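ParB domain protein nuclease (Sulfolobus solfataricus, PDB 5K5D) probably acts in archaeal DNA segregation as a pNOB8-like ParB partition protein, and may have nuclease activity. Local coordinates at residues B[23-28]-B[88-93]; B[153-158]-B[172-177]; B[193-198]-B[204-209]. The protein carries 4 engineered substitutions. All blocks are in the same frame, centred on the assembly; numbering follows the deposited sequence.

Contact 1: B[23-28]-B[88-93]. Engineered in segment 23-28: Met28 (natural residue Leu).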
loop_
_atom_site.group_PDB
_atom_site.type_symbol
_atom_site.label_atom_id
_atom_site.label_comp_id
_atom_site.label_asym_id
_atom_site.label_seq_id
_atom_site.Cartn_x
_atom_site.Cartn_y
_atom_site.Cartn_z
ATOM N N ASP B 23 15.838 2.919 5.908
ATOM C CA ASP B 23 15.692 1.888 4.888
ATOM C C ASP B 23 14.247 1.436 4.698
ATOM O O ASP B 23 13.875 0.970 3.621
ATOM C CB ASP B 23 16.603 0.699 5.174
ATOM C CG ASP B 23 17.397 0.284 3.959
ATOM O OD1 ASP B 23 16.934 -0.613 3.220
ATOM O OD2 ASP B 23 18.476 0.875 3.729
ATOM N N GLU B 24 13.430 1.587 5.734
ATOM C CA GLU B 24 12.024 1.233 5.618
ATOM C C GLU B 24 11.295 2.253 4.757
ATOM O O GLU B 24 10.568 1.887 3.836
ATOM C CB GLU B 24 11.356 1.139 6.990
ATOM C CG GLU B 24 9.986 0.482 6.936
ATOM C CD GLU B 24 9.024 1.031 7.966
ATOM O OE1 GLU B 24 9.009 2.263 8.167
ATOM O OE2 GLU B 24 8.282 0.234 8.577
ATOM N N PHE B 25 11.483 3.531 5.063
ATOM C CA PHE B 25 10.843 4.589 4.292
ATOM C C PHE B 25 11.359 4.556 2.867
ATOM O O PHE B 25 10.635 4.868 1.920
ATOM C CB PHE B 25 11.114 5.956 4.915
ATOM C CG PHE B 25 10.638 6.077 6.332
ATOM C CD1 PHE B 25 11.247 6.959 7.213
ATOM C CD2 PHE B 25 9.582 5.302 6.790
ATOM C CE1 PHE B 25 10.810 7.068 8.522
ATOM C CE2 PHE B 25 9.140 5.406 8.098
ATOM C CZ PHE B 25 9.755 6.288 8.965
ATOM N N LYS B 26 12.617 4.159 2.727
ATOM C CA LYS B 26 13.273 4.097 1.427
ATOM C C LYS B 26 12.584 3.112 0.495
ATOM O O LYS B 26 12.628 3.268 -0.723
ATOM C CB LYS B 26 14.739 3.705 1.596
ATOM C CG LYS B 26 15.499 3.547 0.291
ATOM C CD LYS B 26 16.954 3.196 0.561
ATOM C CE LYS B 26 17.781 3.235 -0.711
ATOM N NZ LYS B 26 19.219 2.964 -0.433
ATOM N N THR B 27 11.934 2.106 1.070
ATOM C CA THR B 27 11.319 1.054 0.275
ATOM C C THR B 27 9.805 0.994 0.423
ATOM O O THR B 27 9.174 0.067 -0.075
ATOM C CB THR B 27 11.903 -0.325 0.627
ATOM O OG1 THR B 27 11.557 -0.665 1.977
ATOM C CG2 THR B 27 13.421 -0.313 0.467
HETATM N N MSE B 28 9.223 1.983 1.096
HETATM C CA MSE B 28 7.772 2.045 1.273
HETATM C C MSE B 28 7.025 2.064 -0.056
HETATM O O MSE B 28 6.114 1.262 -0.281
HETATM C CB MSE B 28 7.371 3.273 2.093
HETATM C CG MSE B 28 7.427 3.068 3.599
HETATM SE SE MSE B 28 6.297 1.590 4.196
HETATM C CE MSE B 28 4.692 2.009 3.184
ATOM N N GLN B 88 10.191 7.495 16.761
ATOM C CA GLN B 88 9.300 7.294 17.895
ATOM C C GLN B 88 7.838 7.411 17.480
ATOM O O GLN B 88 6.995 6.632 17.925
ATOM C CB GLN B 88 9.621 8.279 19.018
ATOM C CG GLN B 88 10.989 8.064 19.649
ATOM C CD GLN B 88 11.185 8.886 20.906
ATOM O OE1 GLN B 88 10.719 8.513 21.984
ATOM N NE2 GLN B 88 11.874 10.014 20.776
ATOM N N GLU B 89 7.542 8.383 16.623
ATOM C CA GLU B 89 6.192 8.553 16.097
ATOM C C GLU B 89 6.099 8.102 14.635
ATOM O O GLU B 89 5.661 8.862 13.772
ATOM C CB GLU B 89 5.739 10.010 16.234
ATOM C CG GLU B 89 5.453 10.448 17.667
ATOM C CD GLU B 89 5.300 11.959 17.799
ATOM O OE1 GLU B 89 6.326 12.670 17.783
ATOM O OE2 GLU B 89 4.155 12.439 17.921
ATOM N N ARG B 90 6.510 6.867 14.366
ATOM C CA ARG B 90 6.433 6.310 13.020
ATOM C C ARG B 90 5.105 6.618 12.340
ATOM O O ARG B 90 5.069 6.976 11.163
ATOM C CB ARG B 90 6.639 4.797 13.053
ATOM C CG ARG B 90 8.043 4.367 13.419
ATOM C CD ARG B 90 9.014 4.491 12.254
ATOM N NE ARG B 90 9.316 3.190 11.670
ATOM C CZ ARG B 90 10.328 2.973 10.839
ATOM N NH1 ARG B 90 11.130 3.975 10.509
ATOM N NH2 ARG B 90 10.545 1.759 10.345
ATOM N N ASP B 91 4.015 6.460 13.083
ATOM C CA ASP B 91 2.683 6.654 12.524
ATOM C C ASP B 91 2.595 7.957 11.741
ATOM O O ASP B 91 1.913 8.026 10.715
ATOM C CB ASP B 91 1.597 6.583 13.610
ATOM C CG ASP B 91 1.839 7.553 14.753
ATOM O OD1 ASP B 91 2.969 7.582 15.285
ATOM O OD2 ASP B 91 0.897 8.289 15.127
ATOM N N LYS B 92 3.296 8.982 12.216
ATOM C CA LYS B 92 3.304 10.272 11.538
ATOM C C LYS B 92 4.073 10.223 10.218
ATOM O O LYS B 92 3.652 10.818 9.226
ATOM C CB LYS B 92 3.863 11.361 12.452
ATOM C CG LYS B 92 2.912 11.778 13.568
ATOM C CD LYS B 92 3.540 12.844 14.443
ATOM C CE LYS B 92 2.519 13.461 15.386
ATOM N NZ LYS B 92 1.918 12.454 16.299
ATOM N N ALA B 93 5.195 9.508 10.203
ATOM C CA ALA B 93 5.967 9.345 8.974
ATOM C C ALA B 93 5.145 8.559 7.960
ATOM O O ALA B 93 5.101 8.900 6.779
ATOM C CB ALA B 93 7.284 8.641 9.253
#

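Contact 2: B[153-158]-B[172-177]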
loop_
_atom_site.group_PDB
_atom_site.type_symbol
_atom_site.label_atom_id
_atom_site.label_comp_id
_atom_site.label_asym_id
_atom_site.label_seq_id
_atom_site.Cartn_x
_atom_site.Cartn_y
_atom_site.Cartn_z
ATOM N N ILE B 153 -21.529 -6.419 11.778
ATOM C CA ILE B 153 -21.115 -7.323 12.847
ATOM C C ILE B 153 -20.341 -8.492 12.247
ATOM O O ILE B 153 -19.306 -8.899 12.775
ATOM C CB ILE B 153 -22.318 -7.862 13.654
ATOM C CG1 ILE B 153 -22.950 -6.749 14.493
ATOM C CG2 ILE B 153 -21.886 -9.011 14.556
ATOM C CD1 ILE B 153 -24.147 -7.203 15.314
ATOM N N GLU B 154 -20.850 -9.017 11.136
ATOM C CA GLU B 154 -20.183 -10.089 10.405
ATOM C C GLU B 154 -18.779 -9.654 10.000
ATOM O O GLU B 154 -17.820 -10.419 10.109
ATOM C CB GLU B 154 -20.984 -10.458 9.155
ATOM C CG GLU B 154 -20.314 -11.500 8.271
ATOM C CD GLU B 154 -20.564 -11.260 6.794
ATOM O OE1 GLU B 154 -21.039 -10.159 6.441
ATOM O OE2 GLU B 154 -20.281 -12.169 5.984
ATOM N N GLU B 155 -18.671 -8.415 9.535
ATOM C CA GLU B 155 -17.400 -7.860 9.094
ATOM C C GLU B 155 -16.444 -7.663 10.271
ATOM O O GLU B 155 -15.231 -7.549 10.092
ATOM C CB GLU B 155 -17.643 -6.542 8.360
ATOM C CG GLU B 155 -16.425 -5.963 7.688
ATOM C CD GLU B 155 -16.778 -4.813 6.774
ATOM O OE1 GLU B 155 -17.705 -4.978 5.952
ATOM O OE2 GLU B 155 -16.140 -3.744 6.886
ATOM N N ASN B 156 -17.001 -7.629 11.478
ATOM C CA ASN B 156 -16.201 -7.523 12.691
ATOM C C ASN B 156 -15.943 -8.901 13.297
ATOM O O ASN B 156 -15.371 -9.015 14.382
ATOM C CB ASN B 156 -16.892 -6.615 13.713
ATOM C CG ASN B 156 -15.909 -5.779 14.517
ATOM O OD1 ASN B 156 -14.725 -6.097 14.596
ATOM N ND2 ASN B 156 -16.400 -4.702 15.118
ATOM N N GLU B 157 -16.375 -9.941 12.585
ATOM C CA GLU B 157 -16.192 -11.322 13.028
ATOM C C GLU B 157 -14.888 -11.901 12.492
ATOM O O GLU B 157 -14.218 -12.679 13.169
ATOM C CB GLU B 157 -17.354 -12.207 12.562
ATOM C CG GLU B 157 -18.734 -11.762 13.015
ATOM C CD GLU B 157 -18.941 -11.889 14.511
ATOM O OE1 GLU B 157 -20.088 -11.695 14.968
ATOM O OE2 GLU B 157 -17.963 -12.180 15.230
ATOM N N GLU B 158 -14.545 -11.534 11.261
ATOM C CA GLU B 158 -13.341 -12.053 10.626
ATOM C C GLU B 158 -12.122 -11.235 11.026
ATOM O O GLU B 158 -12.199 -10.018 11.172
ATOM C CB GLU B 158 -13.486 -12.076 9.105
ATOM C CG GLU B 158 -14.656 -12.898 8.606
ATOM C CD GLU B 158 -15.933 -12.091 8.512
ATOM O OE1 GLU B 158 -17.026 -12.684 8.632
ATOM O OE2 GLU B 158 -15.842 -10.861 8.310
ATOM N N GLU B 172 -12.353 -2.888 11.492
ATOM C CA GLU B 172 -11.350 -1.976 12.024
ATOM C C GLU B 172 -10.394 -1.560 10.916
ATOM O O GLU B 172 -10.095 -0.375 10.759
ATOM C CB GLU B 172 -10.588 -2.633 13.176
ATOM C CG GLU B 172 -11.492 -3.261 14.229
ATOM C CD GLU B 172 -10.725 -4.094 15.244
ATOM O OE1 GLU B 172 -10.338 -5.234 14.909
ATOM O OE2 GLU B 172 -10.512 -3.611 16.378
ATOM N N TYR B 173 -9.927 -2.537 10.142
ATOM C CA TYR B 173 -9.026 -2.273 9.022
ATOM C C TYR B 173 -9.656 -1.310 8.016
ATOM O O TYR B 173 -8.997 -0.399 7.520
ATOM C CB TYR B 173 -8.629 -3.572 8.318
ATOM C CG TYR B 173 -7.434 -3.425 7.401
ATOM C CD1 TYR B 173 -7.595 -3.195 6.040
ATOM C CD2 TYR B 173 -6.140 -3.515 7.900
ATOM C CE1 TYR B 173 -6.499 -3.061 5.201
ATOM C CE2 TYR B 173 -5.039 -3.380 7.073
ATOM C CZ TYR B 173 -5.224 -3.154 5.727
ATOM O OH TYR B 173 -4.124 -3.021 4.912
ATOM N N GLU B 174 -10.932 -1.520 7.716
ATOM C CA GLU B 174 -11.640 -0.657 6.781
ATOM C C GLU B 174 -11.767 0.768 7.312
ATOM O O GLU B 174 -11.642 1.732 6.558
ATOM C CB GLU B 174 -13.026 -1.220 6.470
ATOM C CG GLU B 174 -13.824 -0.380 5.494
ATOM C CD GLU B 174 -15.234 -0.901 5.306
ATOM O OE1 GLU B 174 -16.179 -0.082 5.310
ATOM O OE2 GLU B 174 -15.396 -2.130 5.157
ATOM N N ARG B 175 -12.023 0.898 8.609
ATOM C CA ARG B 175 -12.169 2.215 9.214
ATOM C C ARG B 175 -10.838 2.944 9.145
ATOM O O ARG B 175 -10.787 4.160 8.955
ATOM C CB ARG B 175 -12.646 2.103 10.664
ATOM C CG ARG B 175 -11.561 2.343 11.705
ATOM C CD ARG B 175 -12.100 2.190 13.124
ATOM N NE ARG B 175 -12.787 0.914 13.312
ATOM C CZ ARG B 175 -12.772 0.212 14.440
ATOM N NH1 ARG B 175 -12.093 0.654 15.490
ATOM N NH2 ARG B 175 -13.431 -0.936 14.517
ATOM N N ILE B 176 -9.758 2.184 9.295
ATOM C CA ILE B 176 -8.416 2.735 9.192
ATOM C C ILE B 176 -8.172 3.298 7.795
ATOM O O ILE B 176 -7.604 4.378 7.644
ATOM C CB ILE B 176 -7.355 1.678 9.526
ATOM C CG1 ILE B 176 -7.405 1.349 11.019
ATOM C CG2 ILE B 176 -5.978 2.164 9.124
ATOM C CD1 ILE B 176 -6.252 0.507 11.501
ATOM N N LEU B 177 -8.617 2.564 6.779
ATOM C CA LEU B 177 -8.519 3.020 5.401
ATOM C C LEU B 177 -9.226 4.352 5.223
ATOM O O LEU B 177 -8.665 5.293 4.658
ATOM C CB LEU B 177 -9.134 1.997 4.449
ATOM C CG LEU B 177 -8.509 0.607 4.479
ATOM C CD1 LEU B 177 -9.219 -0.321 3.497
ATOM C CD2 LEU B 177 -7.025 0.708 4.176
#

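Contact 3: B[193-198]-B[204-209]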
loop_
_atom_site.group_PDB
_atom_site.type_symbol
_atom_site.label_atom_id
_atom_site.label_comp_id
_atom_site.label_asym_id
_atom_site.label_seq_id
_atom_site.Cartn_x
_atom_site.Cartn_y
_atom_site.Cartn_z
ATOM N N ARG B 193 -13.724 -1.117 0.830
ATOM C CA ARG B 193 -14.432 -2.186 1.512
ATOM C C ARG B 193 -14.054 -3.525 0.898
ATOM O O ARG B 193 -13.858 -4.512 1.609
ATOM C CB ARG B 193 -15.940 -1.961 1.440
ATOM C CG ARG B 193 -16.732 -2.929 2.289
ATOM C CD ARG B 193 -18.208 -2.592 2.284
ATOM N NE ARG B 193 -18.989 -3.653 2.907
ATOM C CZ ARG B 193 -19.453 -4.712 2.254
ATOM N NH1 ARG B 193 -19.216 -4.845 0.955
ATOM N NH2 ARG B 193 -20.152 -5.635 2.898
ATOM N N LYS B 194 -13.950 -3.544 -0.429
ATOM C CA LYS B 194 -13.495 -4.722 -1.154
ATOM C C LYS B 194 -12.094 -5.094 -0.705
ATOM O O LYS B 194 -11.809 -6.256 -0.425
ATOM C CB LYS B 194 -13.486 -4.461 -2.662
ATOM C CG LYS B 194 -14.846 -4.512 -3.321
ATOM C CD LYS B 194 -14.753 -4.058 -4.767
ATOM C CE LYS B 194 -16.106 -4.120 -5.462
ATOM N NZ LYS B 194 -16.071 -3.447 -6.791
HETATM N N MSE B 195 -11.217 -4.098 -0.648
HETATM C CA MSE B 195 -9.834 -4.339 -0.268
HETATM C C MSE B 195 -9.750 -4.834 1.167
HETATM O O MSE B 195 -8.994 -5.757 1.466
HETATM C CB MSE B 195 -8.987 -3.079 -0.451
HETATM C CG MSE B 195 -7.494 -3.371 -0.525
HETATM SE SE MSE B 195 -6.477 -2.777 1.030
HETATM C CE MSE B 195 -6.330 -0.895 0.571
ATOM N N ALA B 196 -10.542 -4.225 2.047
ATOM C CA ALA B 196 -10.534 -4.584 3.460
ATOM C C ALA B 196 -10.979 -6.026 3.677
ATOM O O ALA B 196 -10.360 -6.768 4.444
ATOM C CB ALA B 196 -11.405 -3.627 4.259
ATOM N N ILE B 197 -12.051 -6.423 2.996
ATOM C CA ILE B 197 -12.555 -7.790 3.094
ATOM C C ILE B 197 -11.543 -8.804 2.565
ATOM O O ILE B 197 -11.332 -9.857 3.164
ATOM C CB ILE B 197 -13.885 -7.956 2.345
ATOM C CG1 ILE B 197 -14.964 -7.102 3.011
ATOM C CG2 ILE B 197 -14.302 -9.420 2.317
ATOM C CD1 ILE B 197 -16.326 -7.231 2.378
ATOM N N LEU B 198 -10.915 -8.488 1.438
ATOM C CA LEU B 198 -9.913 -9.375 0.877
ATOM C C LEU B 198 -8.695 -9.433 1.789
ATOM O O LEU B 198 -8.129 -10.498 2.013
ATOM C CB LEU B 198 -9.492 -8.917 -0.524
ATOM C CG LEU B 198 -10.567 -8.855 -1.612
ATOM C CD1 LEU B 198 -9.945 -8.485 -2.946
ATOM C CD2 LEU B 198 -11.320 -10.170 -1.715
ATOM N N TRP B 204 -3.884 -14.109 0.651
ATOM C CA TRP B 204 -3.217 -14.748 -0.477
ATOM C C TRP B 204 -3.807 -14.275 -1.796
ATOM O O TRP B 204 -3.142 -14.298 -2.834
ATOM C CB TRP B 204 -3.370 -16.265 -0.384
ATOM C CG TRP B 204 -4.810 -16.687 -0.353
ATOM C CD1 TRP B 204 -5.612 -16.782 0.747
ATOM C CD2 TRP B 204 -5.626 -17.051 -1.472
ATOM N NE1 TRP B 204 -6.871 -17.189 0.382
ATOM C CE2 TRP B 204 -6.906 -17.358 -0.979
ATOM C CE3 TRP B 204 -5.391 -17.152 -2.847
ATOM C CZ2 TRP B 204 -7.951 -17.758 -1.803
ATOM C CZ3 TRP B 204 -6.429 -17.545 -3.665
ATOM C CH2 TRP B 204 -7.692 -17.846 -3.142
ATOM N N LEU B 205 -5.070 -13.865 -1.751
ATOM C CA LEU B 205 -5.763 -13.398 -2.944
ATOM C C LEU B 205 -5.439 -11.930 -3.215
ATOM O O LEU B 205 -5.289 -11.518 -4.366
ATOM C CB LEU B 205 -7.273 -13.601 -2.794
ATOM C CG LEU B 205 -8.169 -13.469 -4.027
ATOM C CD1 LEU B 205 -8.463 -12.012 -4.335
ATOM C CD2 LEU B 205 -7.546 -14.177 -5.224
ATOM N N LEU B 206 -5.323 -11.145 -2.148
ATOM C CA LEU B 206 -4.987 -9.731 -2.287
ATOM C C LEU B 206 -3.593 -9.571 -2.888
ATOM O O LEU B 206 -3.357 -8.673 -3.696
ATOM C CB LEU B 206 -5.057 -9.021 -0.933
ATOM C CG LEU B 206 -5.664 -7.614 -0.899
ATOM C CD1 LEU B 206 -5.211 -6.878 0.350
ATOM C CD2 LEU B 206 -5.314 -6.807 -2.143
ATOM N N LYS B 207 -2.680 -10.457 -2.496
ATOM C CA LYS B 207 -1.298 -10.413 -2.972
ATOM C C LYS B 207 -1.201 -10.383 -4.497
ATOM O O LYS B 207 -0.230 -9.865 -5.044
ATOM C CB LYS B 207 -0.491 -11.601 -2.430
ATOM C CG LYS B 207 -0.005 -11.456 -0.993
ATOM C CD LYS B 207 1.070 -12.497 -0.686
ATOM C CE LYS B 207 1.532 -12.451 0.764
ATOM N NZ LYS B 207 0.474 -12.923 1.698
ATOM N N TYR B 208 -2.196 -10.950 -5.176
ATOM C CA TYR B 208 -2.219 -10.955 -6.637
ATOM C C TYR B 208 -2.446 -9.549 -7.179
ATOM O O TYR B 208 -1.905 -9.177 -8.221
ATOM C CB TYR B 208 -3.298 -11.905 -7.166
ATOM C CG TYR B 208 -2.920 -13.372 -7.125
ATOM C CD1 TYR B 208 -3.515 -14.239 -6.219
ATOM C CD2 TYR B 208 -1.969 -13.886 -7.995
ATOM C CE1 TYR B 208 -3.174 -15.578 -6.182
ATOM C CE2 TYR B 208 -1.619 -15.225 -7.964
ATOM C CZ TYR B 208 -2.227 -16.065 -7.059
ATOM O OH TYR B 208 -1.883 -17.396 -7.027
ATOM N N VAL B 209 -3.254 -8.774 -6.464
ATOM C CA VAL B 209 -3.505 -7.380 -6.815
ATOM C C VAL B 209 -2.306 -6.512 -6.457
ATOM O O VAL B 209 -2.048 -5.486 -7.085
ATOM C CB VAL B 209 -4.721 -6.823 -6.057
ATOM C CG1 VAL B 209 -4.922 -5.355 -6.388
ATOM C CG2 VAL B 209 -5.970 -7.627 -6.376
#

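Contact 1: B[23-28]-B[88-93]
Glu24 and Arg90 supply the electrostatic part of this contact, a salt bridge with Glu24 OE1 2.7 Å from Arg90 NH2. It is not an end-on, two-bond pair. The carboxylate and guanidinium planes are only 10° apart, and OE1 lies over one face of the guanidinium, 3.1 Å from Arg90 CZ. No N-H points at this oxygen, so charge attraction holds the pair rather than a hydrogen bond. Arg90 reaches the site by folding back: its chain bends at both chi2 (-78°) and chi3, which turns the guanidinium toward helix 23-26.

Phe25 adds ring contacts to both the charged and the apolar parts. Its ring carbon CE2 lies over the same guanidinium face as Glu24 OE1, and Phe25 CZ comes 3.1 Å from Arg90 NH1. Ring and guanidinium are inclined to each other by 42°, too far for a parallel stack. The apolar part begins one helical turn on from Arg90, where the methyl of Ala93 also meets Phe25 CZ, with CZ to CB at 3.4 Å. The aliphatic stem of Arg90 completes the packing, since CD sits 3.8 Å from Phe25 CZ. One aromatic tip therefore fills the angle between the arginine and the next turn of its helix.

Second partners fix both charges. Arg90 NH1 forms a salt bridge with Asp22, whose other oxygen accepts the backbone N-H groups of Glu24 and Phe25; Glu24 OE2 is shared by Arg122 and Tyr94. Within the ParB-like N-terminal domain, the contact docks the short helix 23-26, which follows strand 9-15, on the start of helix 90-99, which follows strand 76-82. Phe25 also touches Tyr63 of helix 63-71, and Arg122 ties the site to the long helix 109-128.

Contact 2: B[153-158]-B[172-177]
Asn156 OD1 accepts a hydrogen bond from Ser169 OG and also faces the helix beyond, with Glu172 CG 4.3 Å from this same oxygen. Glu172 looks back to the same serine: its OE1 is hydrogen-bonded to the backbone N of Ser169, the last residue of strand 167-169. Ser169 thus links two side chains that barely touch each other directly, one from the loop and one from the first turn of the helix.

The second meeting is of two acids, with Glu155 OE2 2.5 Å from Glu174 OE2. Both chains are extended beyond CG and cross at about a right angle, with their carboxylate planes 46° apart, so a single oxygen from each does the touching; Glu155 OE1 remains 3.8 Å from Glu174 OE2. For Glu155, a CG anti to the backbone N (chi1 -172°) directs the acid across to the helix.

In the fold, these segments bracket a small beta hairpin: the chain runs from the loop 153-158 through the antiparallel strands 159-161 and 167-169 into helix 170-180, and the contact lays the loop back against the start of that helix. The backbones stay well apart, the closest CA atoms, those of Asn156 and Glu172, being separated by 7.4 Å.

Arg193 of helix 189-201, a poorly ordered residue, lies beside the acid pair. Its NE makes a long, weak ion pair with Glu155 OE1, and its side chain packs on Glu174. Helix 170-180 is also tied to helix 109-128, by a hydrogen bond between Tyr173 OH and Asp121.

Contact 3: B[193-198]-B[204-209]
Leu198 packs against both Leu205 and Leu206 within a tight pair of consecutive helices, formed where helix 189-201 turns almost at once into helix 203-210. The two segments run at 133° to each other, well short of antiparallel, and their axes approach to 9.7 Å. The backbones come nearest at Leu198 and Leu206, whose CA atoms are 5.9 Å apart.

The leucines meet by different parts. Leu198 and Leu205 touch by branch ends at a slant, CD1 of Leu198 lying 4.1 Å from CD1 of Leu205. It is the first torsion of Leu205, with CG anti to the backbone N (chi1 -167°), that brings its CD1 to this meeting point. Nearer the backbone, Leu198 CB lies 4.1 Å from the branch point CG of Leu206. With no hydrogen bond between the segments, the contact is apolar packing among buried side chains.

Surrounding helices cover this core. Leu198 rests on Leu218 and Leu205 on Ala221, both of helix 218-230, while Leu206 touches Gln117 of helix 109-128. Met195, present as selenomethionine, joins one turn before Leu198 and packs on Leu113 and Phe116 of that long helix. It meets Leu206 through one methyl: Leu206 CD1 is 4.3 Å from Met195 CG and 4.1 Å from the carbonyl oxygen Met195 O.

From the N terminus, the three contacts open and close in series, and none nests within or crosses another. Contact 1 closes the longest loop, 59 residues that include three strands of the four-stranded sheet, and belongs to the N-terminal domain. The chain then passes along helix 109-128 and an unmodelled stretch to contact 2, which closes over a beta hairpin; contact 3 spans five residues, four of them helical. Contact 1 stands apart, its nearest atoms about 10 Å from contact 2 and about 12 Å from contact 3. Contacts 2 and 3 touch where successive helices 170-180 and 189-201 pack, with Glu174 CB 3.6 Å from Ala196 CB. Residues of helix 109-128 border all three.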